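Long-range contacts in LacI family transcription regulator (Bifidobacterium animalis subsp. lactis, PDB 4O5A), which probably regulates transcription as a LacI-family dimer, its affinity for DNA likely set by a small-molecule effector bound between two Rossmann-like subdomains: residues 128-133 against 152-157; 187-192 against 338-343; 229-234 against 255-260; 300-305 against 327-332. All blocks are in the same frame, centred on the assembly; numbering follows the deposited sequence. Where two conformers were deposited one is given.

Contact 1 of 4, residues 128-133 against 152-157; sequences GNVDAL and PQMPCL
Met154, a selenomethionine, lies at about a right angle across Leu133, where two parallel strands start to pair. The strands, 132-135 and 156-160, joined through helix 143-149 as a beta-alpha-beta unit, belong to the parallel sheet of one Rossmann-like subdomain of the periplasmic-binding-protein fold. CG of Met154 stands anti to the backbone N (chi1 168°), and bends at chi2 and chi3 then turn the rest of the chain back along 130-133. CG touches Leu133 CD1 at 3.8 Å, SE sits 3.9 Å from Ala132 CA, and the terminal CE ends 3.5 Å from Val130 O, with the CG2 branch of Val130 beside it. Met148 of helix 143-149 packs on Leu133, Met154 and Cys156 together. Ala132 and Leu157 instead meet helix 304-320. The ring of Pro155, just before strand 156-160, lies against 131-132: its CB rests 3.8 Å from Ala132 CB, and its CD comes within 3.4 Å of Asp131 O. Leu133 and Cys156 form the bridge pair, their side chains on the same face of the sheet. Leu133 bonds to the neighbours of Cys156 on either side: its N donates to Pro155 O at 2.9 Å, and its O accepts from Leu157 N at 3.1 Å.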
loop_
_atom_site.group_PDB
_atom_site.type_symbol
_atom_site.label_atom_id
_atom_site.label_comp_id
_atom_site.label_asym_id
_atom_site.label_seq_id
_atom_site.Cartn_x
_atom_site.Cartn_y
_atom_site.Cartn_z
ATOM N N GLY A 128 -14.796 -23.208 14.882
ATOM C CA GLY A 128 -13.430 -23.697 14.798
ATOM C C GLY A 128 -12.889 -23.614 13.381
ATOM O O GLY A 128 -12.138 -24.484 12.928
ATOM N N ASN A 129 -13.256 -22.545 12.681
ATOM C CA ASN A 129 -12.976 -22.442 11.255
ATOM C C ASN A 129 -11.542 -22.045 10.936
ATOM O O ASN A 129 -11.116 -22.109 9.779
ATOM C CB ASN A 129 -13.949 -21.473 10.584
ATOM C CG ASN A 129 -14.024 -21.678 9.091
ATOM O OD1 ASN A 129 -14.155 -22.809 8.620
ATOM N ND2 ASN A 129 -13.916 -20.592 8.333
ATOM N N VAL A 130 -10.804 -21.617 11.960
ATOM C CA VAL A 130 -9.373 -21.311 11.814
ATOM C C VAL A 130 -8.628 -21.874 13.018
ATOM O O VAL A 130 -9.254 -22.249 14.016
ATOM C CB VAL A 130 -9.107 -19.800 11.688
ATOM C CG1 VAL A 130 -9.763 -19.227 10.434
ATOM C CG2 VAL A 130 -9.591 -19.073 12.927
ATOM N N ASP A 131 -7.304 -21.948 12.917
ATOM C CA ASP A 131 -6.492 -22.561 13.963
ATOM C C ASP A 131 -5.984 -21.536 14.980
ATOM O O ASP A 131 -5.618 -21.898 16.102
ATOM C CB ASP A 131 -5.304 -23.286 13.340
ATOM C CG ASP A 131 -5.707 -24.560 12.620
ATOM O OD1 ASP A 131 -6.871 -25.000 12.777
ATOM O OD2 ASP A 131 -4.849 -25.127 11.902
ATOM N N ALA A 132 -5.979 -20.275 14.569
ATOM C CA ALA A 132 -5.509 -19.160 15.391
ATOM C C ALA A 132 -5.975 -17.855 14.785
ATOM O O ALA A 132 -6.235 -17.785 13.577
ATOM C CB ALA A 132 -3.981 -19.176 15.510
ATOM N N LEU A 133 -6.064 -16.822 15.622
ATOM C CA LEU A 133 -6.518 -15.499 15.194
ATOM C C LEU A 133 -5.410 -14.481 15.401
ATOM O O LEU A 133 -4.708 -14.513 16.408
ATOM C CB LEU A 133 -7.713 -15.056 16.035
ATOM C CG LEU A 133 -8.922 -15.978 16.049
ATOM C CD1 LEU A 133 -9.966 -15.455 17.002
ATOM C CD2 LEU A 133 -9.470 -16.022 14.647
ATOM N N PRO A 152 -10.154 -19.373 25.657
ATOM C CA PRO A 152 -8.725 -19.702 25.586
ATOM C C PRO A 152 -8.436 -20.945 24.751
ATOM O O PRO A 152 -7.268 -21.230 24.499
ATOM C CB PRO A 152 -8.346 -19.937 27.050
ATOM C CG PRO A 152 -9.605 -20.427 27.681
ATOM C CD PRO A 152 -10.744 -19.740 26.956
ATOM N N GLN A 153 -9.471 -21.666 24.325
ATOM C CA GLN A 153 -9.272 -22.806 23.430
ATOM C C GLN A 153 -8.939 -22.365 21.998
ATOM O O GLN A 153 -8.625 -23.197 21.145
ATOM C CB GLN A 153 -10.497 -23.727 23.426
ATOM C CG GLN A 153 -11.682 -23.207 22.621
ATOM C CD GLN A 153 -12.414 -22.070 23.310
ATOM O OE1 GLN A 153 -12.110 -21.715 24.450
ATOM N NE2 GLN A 153 -13.390 -21.493 22.618
HETATM N N MSE A 154 -9.021 -21.063 21.734
HETATM C CA MSE A 154 -8.646 -20.519 20.428
HETATM C C MSE A 154 -7.365 -19.702 20.544
HETATM O O MSE A 154 -7.367 -18.627 21.151
HETATM C CB MSE A 154 -9.771 -19.652 19.841
HETATM C CG MSE A 154 -9.360 -18.821 18.628
HETATM SE SE MSE A 154 -8.939 -19.862 17.017
HETATM C CE MSE A 154 -10.780 -20.222 16.457
ATOM N N PRO A 155 -6.262 -20.217 19.973
ATOM C CA PRO A 155 -4.996 -19.479 19.986
ATOM C C PRO A 155 -5.136 -18.107 19.353
ATOM O O PRO A 155 -5.804 -17.954 18.328
ATOM C CB PRO A 155 -4.077 -20.352 19.128
ATOM C CG PRO A 155 -4.602 -21.755 19.360
ATOM C CD PRO A 155 -6.105 -21.578 19.426
ATOM N N CYS A 156 -4.517 -17.103 19.963
ATOM C CA CYS A 156 -4.439 -15.798 19.327
ATOM C C CYS A 156 -3.128 -15.107 19.651
ATOM O O CYS A 156 -2.433 -15.468 20.611
ATOM C CB CYS A 156 -5.613 -14.908 19.738
ATOM S SG CYS A 156 -5.590 -14.463 21.479
ATOM N N LEU A 157 -2.811 -14.108 18.840
ATOM C CA LEU A 157 -1.625 -13.292 19.024
ATOM C C LEU A 157 -1.979 -11.857 18.689
ATOM O O LEU A 157 -2.605 -11.584 17.656
ATOM C CB LEU A 157 -0.509 -13.762 18.097
ATOM C CG LEU A 157 0.770 -12.929 18.118
ATOM C CD1 LEU A 157 1.592 -13.261 19.347
ATOM C CD2 LEU A 157 1.569 -13.163 16.849
#

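Contact 2 of 4, residues 187-192 against 338-343; sequences ALFGHK and ASTAPA
Phe189 lays its ring against the backbone of 341-342, one face taking the peptide link between Ala341 and Pro342. From the root outward, CB meets Ala341 O at 3.6 Å, and CG lies 3.7 Å from Ala341 C, which sits over the face and toward the rim. CD1 faces Pro342 CD at 4.0 Å, whereas CE2 comes 3.8 Å from Ala341 N. Thr340 OG1, which bonds to His185 and Thr298, stands at the ring's edge. His191 points its NE2 at Ala341 O, 3.0 Å away; the bond runs nearly in line with that carbonyl, the oxygen tilted slightly from the imidazole plane. Ala343 CB sits over the imidazole face, 3.6 Å from its centroid, in a CH-pi contact. ND1 bonds to Thr251, so both ring nitrogens are engaged and the ring's rotation is fixed. A leucine in place of His191 would probably leave Ala341 O and Thr251 without their imidazole partner and Ala343 CB without the ring face under it. The backbone adds a bond from Ala343 N to Phe189 O at 2.8 Å. That carbonyl belongs to the residue just past helix 175-188, which closes with a Schellman motif: Gly190, at positive phi, is its C-prime residue, its N bonded to Ala187 O.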
loop_
_atom_site.group_PDB
_atom_site.type_symbol
_atom_site.label_atom_id
_atom_site.label_comp_id
_atom_site.label_asym_id
_atom_site.label_seq_id
_atom_site.Cartn_x
_atom_site.Cartn_y
_atom_site.Cartn_z
ATOM N N ALA A 187 17.765 16.323 18.744
ATOM C CA ALA A 187 18.547 17.010 19.772
ATOM C C ALA A 187 20.003 17.156 19.342
ATOM O O ALA A 187 20.620 18.213 19.548
ATOM C CB ALA A 187 18.468 16.261 21.095
ATOM N N LEU A 188 20.546 16.103 18.735
ATOM C CA LEU A 188 21.935 16.117 18.280
ATOM C C LEU A 188 22.142 17.230 17.252
ATOM O O LEU A 188 23.205 17.849 17.188
ATOM C CB LEU A 188 22.268 14.769 17.645
ATOM C CG LEU A 188 23.621 14.709 16.927
ATOM C CD1 LEU A 188 24.741 15.045 17.877
ATOM C CD2 LEU A 188 23.849 13.346 16.296
ATOM N N PHE A 189 21.102 17.470 16.463
ATOM C CA PHE A 189 21.109 18.504 15.436
ATOM C C PHE A 189 20.717 19.873 15.989
ATOM O O PHE A 189 20.512 20.811 15.223
ATOM C CB PHE A 189 20.160 18.123 14.302
ATOM C CG PHE A 189 20.769 17.212 13.272
ATOM C CD1 PHE A 189 22.138 17.172 13.073
ATOM C CD2 PHE A 189 19.960 16.410 12.483
ATOM C CE1 PHE A 189 22.694 16.335 12.120
ATOM C CE2 PHE A 189 20.509 15.572 11.526
ATOM C CZ PHE A 189 21.875 15.536 11.343
ATOM N N GLY A 190 20.603 19.976 17.312
ATOM C CA GLY A 190 20.385 21.256 17.967
ATOM C C GLY A 190 18.967 21.809 17.960
ATOM O O GLY A 190 18.767 22.994 18.232
ATOM N N HIS A 191 17.982 20.966 17.662
ATOM C CA HIS A 191 16.580 21.394 17.687
ATOM C C HIS A 191 16.096 21.584 19.123
ATOM O O HIS A 191 16.355 20.741 19.992
ATOM C CB HIS A 191 15.700 20.411 16.903
ATOM C CG HIS A 191 16.001 20.411 15.438
ATOM N ND1 HIS A 191 15.416 21.304 14.563
ATOM C CD2 HIS A 191 16.898 19.702 14.714
ATOM C CE1 HIS A 191 15.905 21.108 13.351
ATOM N NE2 HIS A 191 16.807 20.144 13.415
ATOM N N LYS A 192 15.429 22.708 19.379
ATOM C CA LYS A 192 14.934 23.023 20.724
ATOM C C LYS A 192 13.422 23.266 20.758
ATOM O O LYS A 192 12.844 23.536 21.811
ATOM C CB LYS A 192 15.678 24.222 21.302
ATOM C CG LYS A 192 17.049 23.874 21.910
ATOM N N ALA A 338 18.037 13.220 3.668
ATOM C CA ALA A 338 18.375 14.624 3.502
ATOM C C ALA A 338 17.471 15.593 4.253
ATOM O O ALA A 338 17.836 16.758 4.430
ATOM C CB ALA A 338 18.414 14.974 2.021
ATOM N N SER A 339 16.311 15.130 4.712
ATOM C CA SER A 339 15.327 16.043 5.311
ATOM C C SER A 339 15.576 16.413 6.783
ATOM O O SER A 339 14.792 17.170 7.359
ATOM C CB SER A 339 13.900 15.486 5.155
ATOM O OG SER A 339 13.708 14.394 6.052
ATOM N N THR A 340 16.625 15.878 7.407
ATOM C CA THR A 340 16.994 16.337 8.753
ATOM C C THR A 340 18.398 16.893 8.712
ATOM O O THR A 340 19.268 16.320 8.053
ATOM C CB THR A 340 16.881 15.235 9.845
ATOM O OG1 THR A 340 17.536 14.047 9.397
ATOM C CG2 THR A 340 15.416 14.900 10.119
ATOM N N ALA A 341 18.601 18.011 9.403
ATOM C CA ALA A 341 19.891 18.703 9.413
ATOM C C ALA A 341 19.947 19.622 10.628
ATOM O O ALA A 341 18.958 19.741 11.345
ATOM C CB ALA A 341 20.049 19.492 8.108
ATOM N N PRO A 342 21.102 20.270 10.889
ATOM C CA PRO A 342 21.116 21.146 12.069
ATOM C C PRO A 342 20.037 22.225 12.074
ATOM O O PRO A 342 19.610 22.699 11.010
ATOM C CB PRO A 342 22.504 21.788 11.997
ATOM C CG PRO A 342 23.360 20.689 11.421
ATOM C CD PRO A 342 22.464 20.071 10.350
ATOM N N ALA A 343 19.601 22.600 13.276
ATOM C CA ALA A 343 18.517 23.560 13.428
ATOM C C ALA A 343 18.931 24.949 12.960
ATOM O O ALA A 343 20.060 25.385 13.197
ATOM C CB ALA A 343 18.040 23.597 14.868
#

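Contact 3 of 4, residues 229-234 against 255-260; sequences TDYTPE and YDNDVM
Asn257 holds CG between its backbone N and carbonyl carbon (chi1 72°), which sends the amide toward Tyr231, while Tyr231 turns CG anti to its own carbonyl carbon (chi1 -78°) and so sets its ring beside that amide. ND2 donates to Tyr231 O at 3.2 Å, an almost straight bond (168° at the hydrogen) that uses a lone pair in the carbonyl plane. The same nitrogen lies 3.3 Å from Tyr231 CD1, approaching the ring obliquely. At the ring's edge CE1 meets Asp256 CB at 3.9 Å, while the Asp256 carboxylate turns to a salt bridge with Arg196. The other end of the amide works as an N-cap: Asn257 OD1 accepts from Met260 N at 2.9 Å at the start of helix 258-271. Both segments lead into helices of the Rossmann-like subdomain that holds the mixed sheet, and 255-260 leaves the C-terminal end of strand 252-255, the sheet edge that borders the effector cleft in LacI relatives. Were Asn257 a valine, Tyr231 O would probably lose its donor and Met260 N its capping oxygen. The side chain of Met260, a selenomethionine, passes Thr232 and Tyr231, its CG 3.4 Å from Thr232 O and its CE 3.9 Å from Tyr231 CD1. Thr229 OG1 closes an ST turn by accepting from Tyr231 N and also bonds to Ala198 O. Phe288 of the second subunit packs on Thr232 and Pro233.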
loop_
_atom_site.group_PDB
_atom_site.type_symbol
_atom_site.label_atom_id
_atom_site.label_comp_id
_atom_site.label_asym_id
_atom_site.label_seq_id
_atom_site.Cartn_x
_atom_site.Cartn_y
_atom_site.Cartn_z
ATOM N N THR A 229 -4.664 14.523 13.485
ATOM C CA THR A 229 -5.177 14.506 12.114
ATOM C C THR A 229 -5.871 13.189 11.839
ATOM O O THR A 229 -5.973 12.332 12.722
ATOM C CB THR A 229 -4.048 14.588 11.085
ATOM O OG1 THR A 229 -3.303 13.360 11.117
ATOM C CG2 THR A 229 -3.130 15.778 11.357
ATOM N N ASP A 230 -6.316 13.008 10.596
ATOM C CA ASP A 230 -6.944 11.758 10.209
ATOM C C ASP A 230 -6.115 10.975 9.190
ATOM O O ASP A 230 -6.679 10.164 8.445
ATOM C CB ASP A 230 -8.343 12.008 9.633
ATOM C CG ASP A 230 -8.308 12.805 8.339
ATOM O OD1 ASP A 230 -7.197 13.135 7.876
ATOM O OD2 ASP A 230 -9.385 13.084 7.776
ATOM N N TYR A 231 -4.815 11.263 9.126
ATOM C CA TYR A 231 -3.850 10.538 8.283
ATOM C C TYR A 231 -3.858 10.935 6.809
ATOM O O TYR A 231 -3.010 10.467 6.048
ATOM C CB TYR A 231 -4.010 9.011 8.400
ATOM C CG TYR A 231 -3.417 8.397 9.652
ATOM C CD1 TYR A 231 -2.166 8.771 10.098
ATOM C CD2 TYR A 231 -4.112 7.430 10.377
ATOM C CE1 TYR A 231 -1.609 8.209 11.227
ATOM C CE2 TYR A 231 -3.558 6.861 11.522
ATOM C CZ TYR A 231 -2.304 7.258 11.935
ATOM O OH TYR A 231 -1.718 6.721 13.061
ATOM N N THR A 232 -4.777 11.809 6.408
ATOM C CA THR A 232 -4.863 12.198 4.991
ATOM C C THR A 232 -3.843 13.285 4.681
ATOM O O THR A 232 -3.424 14.018 5.583
ATOM C CB THR A 232 -6.251 12.720 4.611
ATOM O OG1 THR A 232 -6.505 13.951 5.301
ATOM C CG2 THR A 232 -7.331 11.700 4.962
ATOM N N PRO A 233 -3.454 13.421 3.402
ATOM C CA PRO A 233 -2.511 14.505 3.093
ATOM C C PRO A 233 -3.145 15.879 3.298
ATOM O O PRO A 233 -2.417 16.806 3.669
ATOM C CB PRO A 233 -2.177 14.276 1.612
ATOM C CG PRO A 233 -3.330 13.477 1.083
ATOM C CD PRO A 233 -3.724 12.580 2.227
ATOM N N GLU A 234 -4.449 16.015 3.082
ATOM C CA GLU A 234 -5.104 17.311 3.311
ATOM C C GLU A 234 -4.985 17.693 4.789
ATOM O O GLU A 234 -4.721 18.844 5.136
ATOM C CB GLU A 234 -6.571 17.296 2.865
ATOM C CG GLU A 234 -6.790 17.073 1.367
ATOM C CD GLU A 234 -6.737 15.596 0.942
ATOM O OE1 GLU A 234 -6.617 14.696 1.811
ATOM O OE2 GLU A 234 -6.831 15.330 -0.280
ATOM N N TYR A 255 6.014 13.416 11.603
ATOM C CA TYR A 255 4.689 13.009 11.150
ATOM C C TYR A 255 4.427 11.537 11.397
ATOM O O TYR A 255 5.305 10.709 11.162
ATOM C CB TYR A 255 4.560 13.252 9.648
ATOM C CG TYR A 255 4.650 14.708 9.281
ATOM C CD1 TYR A 255 3.503 15.457 9.067
ATOM C CD2 TYR A 255 5.881 15.328 9.143
ATOM C CE1 TYR A 255 3.579 16.815 8.727
ATOM C CE2 TYR A 255 5.980 16.677 8.791
ATOM C CZ TYR A 255 4.832 17.407 8.591
ATOM O OH TYR A 255 4.944 18.734 8.267
ATOM N N ASP A 256 3.196 11.207 11.798
ATOM C CA ASP A 256 2.847 9.818 12.100
ATOM C C ASP A 256 2.722 8.916 10.862
ATOM O O ASP A 256 2.607 7.703 10.994
ATOM C CB ASP A 256 1.566 9.741 12.947
ATOM C CG ASP A 256 1.851 9.792 14.448
ATOM O OD1 ASP A 256 2.934 10.275 14.838
ATOM O OD2 ASP A 256 0.979 9.359 15.233
ATOM N N ASN A 257 2.752 9.486 9.659
ATOM C CA ASN A 257 2.873 8.632 8.480
ATOM C C ASN A 257 3.615 9.291 7.339
ATOM O O ASN A 257 3.868 10.493 7.368
ATOM C CB ASN A 257 1.530 8.045 8.019
ATOM C CG ASN A 257 0.600 9.081 7.379
ATOM O OD1 ASN A 257 0.987 10.209 7.113
ATOM N ND2 ASN A 257 -0.640 8.671 7.125
ATOM N N ASP A 258 3.947 8.493 6.334
ATOM C CA ASP A 258 4.720 8.995 5.205
ATOM C C ASP A 258 3.991 10.028 4.343
ATOM O O ASP A 258 4.589 11.026 3.946
ATOM C CB ASP A 258 5.238 7.828 4.337
ATOM C CG ASP A 258 4.141 6.862 3.883
ATOM O OD1 ASP A 258 2.929 7.070 4.143
ATOM O OD2 ASP A 258 4.512 5.859 3.238
ATOM N N VAL A 259 2.713 9.797 4.052
ATOM C CA VAL A 259 1.950 10.697 3.183
ATOM C C VAL A 259 1.835 12.093 3.785
ATOM O O VAL A 259 1.897 13.106 3.080
ATOM C CB VAL A 259 0.539 10.141 2.863
ATOM C CG1 VAL A 259 0.636 8.920 1.994
ATOM C CG2 VAL A 259 -0.202 9.815 4.127
HETATM N N MSE A 260 1.675 12.165 5.104
HETATM C CA MSE A 260 1.598 13.492 5.724
HETATM C C MSE A 260 2.959 14.197 5.771
HETATM O O MSE A 260 3.023 15.425 5.656
HETATM C CB MSE A 260 0.956 13.440 7.119
HETATM C CG MSE A 260 -0.494 12.971 7.065
HETATM SE SE MSE A 260 -1.474 13.372 8.697
HETATM C CE MSE A 260 -0.452 12.309 9.934
#

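Contact 4 of 4, residues 300-305 against 327-332; sequences LSRNIL and VEEPPY
Glu329 OE2 is gripped by Arg302 and by a water. Arg302 NE donates to it at 2.9 Å in a salt bridge, meeting the syn lone pair, with the oxygen close to the guanidinium plane. Water 1 gives it a second hydrogen bond at 2.8 Å. The two flat groups are nevertheless turned 40° against each other, and the NE contact to Glu329 OE1, at 3.4 Å, is weak. The bend at chi3 (62°) turns NE onto OE2; CG and CD of the arginine lie alongside the same oxygen. With one oxygen taking both the arginine and the water, negative charge is likely to be drawn toward OE2. Water 1 has three partners: besides giving a bond to OE2 it accepts from Asn303 N and donates to Pro330 O, only 2.6 Å away. Water 2 links Asn303 ND2 to Pro331 O. Asn303 OD1 meanwhile caps Glu306 N at the start of helix 304-320, which fixes the amide.

These segments are two of the crossovers between the subdomains of the periplasmic-binding-protein fold: 300-305 leaves strand 298-301 of the mixed sheet for helix 304-320. The other, 327-332, returns from strand 327-328 of the parallel sheet. The pairing thus lies where the chain crosses between the subdomains, a region that probably flexes as they move, as in relatives. On the mixed-sheet side Leu300 crosses Tyr332 obliquely, CD2 reaching CD1 of the ring at 3.6 Å, while the phenol oxygen bonds to Thr181. Tyr332 CB also sits 3.4 Å from Ser301 O, and Asn303 CB rests 4.1 Å from Pro330 CB.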
loop_
_atom_site.group_PDB
_atom_site.type_symbol
_atom_site.label_atom_id
_atom_site.label_comp_id
_atom_site.label_asym_id
_atom_site.label_seq_id
_atom_site.Cartn_x
_atom_site.Cartn_y
_atom_site.Cartn_z
ATOM N N LEU A 300 11.625 6.685 10.457
ATOM C CA LEU A 300 11.736 5.618 11.447
ATOM C C LEU A 300 11.128 4.410 10.758
ATOM O O LEU A 300 9.928 4.388 10.460
ATOM C CB LEU A 300 10.957 6.016 12.704
ATOM C CG LEU A 300 11.194 5.237 13.997
ATOM C CD1 LEU A 300 10.706 3.811 13.851
ATOM C CD2 LEU A 300 12.672 5.277 14.391
ATOM N N SER A 301 11.964 3.424 10.452
ATOM C CA SER A 301 11.541 2.296 9.639
ATOM C C SER A 301 11.313 1.081 10.529
ATOM O O SER A 301 12.205 0.688 11.262
ATOM C CB SER A 301 12.631 1.969 8.615
ATOM O OG SER A 301 12.309 0.795 7.881
ATOM N N ARG A 302 10.115 0.506 10.469
ATOM C CA ARG A 302 9.830 -0.742 11.185
ATOM C C ARG A 302 10.053 -1.899 10.229
ATOM O O ARG A 302 9.780 -1.791 9.032
ATOM C CB ARG A 302 8.386 -0.774 11.698
ATOM C CG ARG A 302 8.200 -0.226 13.107
ATOM C CD ARG A 302 6.729 -0.272 13.553
ATOM N NE ARG A 302 6.184 -1.629 13.610
ATOM C CZ ARG A 302 5.117 -2.034 12.926
ATOM N NH1 ARG A 302 4.477 -1.183 12.136
ATOM N NH2 ARG A 302 4.691 -3.287 13.033
ATOM N N ASN A 303 10.558 -3.007 10.751
ATOM C CA ASN A 303 10.793 -4.168 9.919
ATOM C C ASN A 303 9.505 -4.984 9.857
ATOM O O ASN A 303 9.368 -5.994 10.550
ATOM C CB ASN A 303 11.939 -5.005 10.487
ATOM C CG ASN A 303 12.392 -6.101 9.542
ATOM O OD1 ASN A 303 11.698 -6.443 8.573
ATOM N ND2 ASN A 303 13.555 -6.678 9.831
ATOM N N ILE A 304 8.564 -4.526 9.033
ATOM C CA ILE A 304 7.236 -5.127 8.968
ATOM C C ILE A 304 7.248 -6.532 8.384
ATOM O O ILE A 304 6.486 -7.392 8.821
ATOM C CB ILE A 304 6.294 -4.267 8.130
ATOM C CG1 ILE A 304 6.278 -2.840 8.682
ATOM C CG2 ILE A 304 4.887 -4.858 8.148
ATOM C CD1 ILE A 304 5.722 -1.818 7.692
ATOM N N LEU A 305 8.090 -6.757 7.378
ATOM C CA LEU A 305 8.229 -8.094 6.799
ATOM C C LEU A 305 8.596 -9.109 7.870
ATOM O O LEU A 305 7.895 -10.109 8.050
ATOM C CB LEU A 305 9.285 -8.113 5.695
ATOM C CG LEU A 305 8.881 -7.667 4.293
ATOM C CD1 LEU A 305 10.116 -7.607 3.403
ATOM C CD2 LEU A 305 7.863 -8.649 3.730
ATOM N N VAL A 327 7.155 -11.608 22.781
ATOM C CA VAL A 327 8.335 -11.466 21.959
ATOM C C VAL A 327 8.423 -10.018 21.524
ATOM O O VAL A 327 7.418 -9.443 21.124
ATOM C CB VAL A 327 8.216 -12.364 20.711
ATOM C CG1 VAL A 327 9.441 -12.232 19.839
ATOM C CG2 VAL A 327 8.023 -13.815 21.123
ATOM N N GLU A 328 9.610 -9.420 21.623
ATOM C CA GLU A 328 9.802 -8.075 21.108
ATOM C C GLU A 328 9.780 -8.121 19.587
ATOM O O GLU A 328 10.281 -9.063 18.983
ATOM C CB GLU A 328 11.131 -7.493 21.602
ATOM N N GLU A 329 9.191 -7.118 18.950
ATOM C CA GLU A 329 9.231 -7.106 17.496
ATOM C C GLU A 329 10.671 -6.792 17.058
ATOM O O GLU A 329 11.468 -6.301 17.872
ATOM C CB GLU A 329 8.177 -6.159 16.902
ATOM C CG GLU A 329 8.523 -4.695 16.893
ATOM C CD GLU A 329 7.608 -3.906 15.954
ATOM O OE1 GLU A 329 6.371 -4.107 16.002
ATOM O OE2 GLU A 329 8.128 -3.088 15.164
ATOM N N PRO A 330 11.031 -7.140 15.805
ATOM C CA PRO A 330 12.410 -6.918 15.342
ATOM C C PRO A 330 12.796 -5.448 15.449
ATOM O O PRO A 330 11.916 -4.586 15.364
ATOM C CB PRO A 330 12.358 -7.339 13.872
ATOM C CG PRO A 330 11.246 -8.338 13.814
ATOM C CD PRO A 330 10.221 -7.850 14.796
ATOM N N PRO A 331 14.093 -5.160 15.644
ATOM C CA PRO A 331 14.448 -3.759 15.893
ATOM C C PRO A 331 14.098 -2.855 14.723
ATOM O O PRO A 331 14.193 -3.258 13.558
ATOM C CB PRO A 331 15.968 -3.802 16.104
ATOM C CG PRO A 331 16.418 -5.107 15.507
ATOM C CD PRO A 331 15.265 -6.053 15.698
ATOM N N TYR A 332 13.644 -1.649 15.048
ATOM C CA TYR A 332 13.394 -0.617 14.056
ATOM C C TYR A 332 14.728 0.060 13.743
ATOM O O TYR A 332 15.725 -0.181 14.412
ATOM C CB TYR A 332 12.426 0.418 14.630
ATOM C CG TYR A 332 12.972 1.089 15.867
ATOM C CD1 TYR A 332 13.816 2.185 15.782
ATOM C CD2 TYR A 332 12.666 0.603 17.130
ATOM C CE1 TYR A 332 14.338 2.783 16.918
ATOM C CE2 TYR A 332 13.176 1.195 18.261
ATOM C CZ TYR A 332 14.007 2.289 18.153
ATOM O OH TYR A 332 14.519 2.878 19.287
HETATM O O HOH W 1 10.528 -3.118 13.705
HETATM O O HOH W 2 15.054 -5.572 12.242
#

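Contact 4 lies at the crossover between the subdomains; in space, contact 1 lies on one side of the chain's centre and contacts 2 and 3 on the other. Contact 1 belongs to the parallel-sheet subdomain; its nearest atoms are about 7 Å from contact 4, and both reach that sheet. Contacts 2 and 3 belong to the mixed-sheet subdomain, their nearest atoms about 9 and 8 Å from contact 4, and their own centres are 22 Å apart. Contact 2 closes the loop within which contacts 3 and 4 are nested, whereas contact 1 stands before it in series, its centre 47 Å away. Of the four, contacts 3 and 4 probably lie closest to the effector cleft expected from LacI relatives.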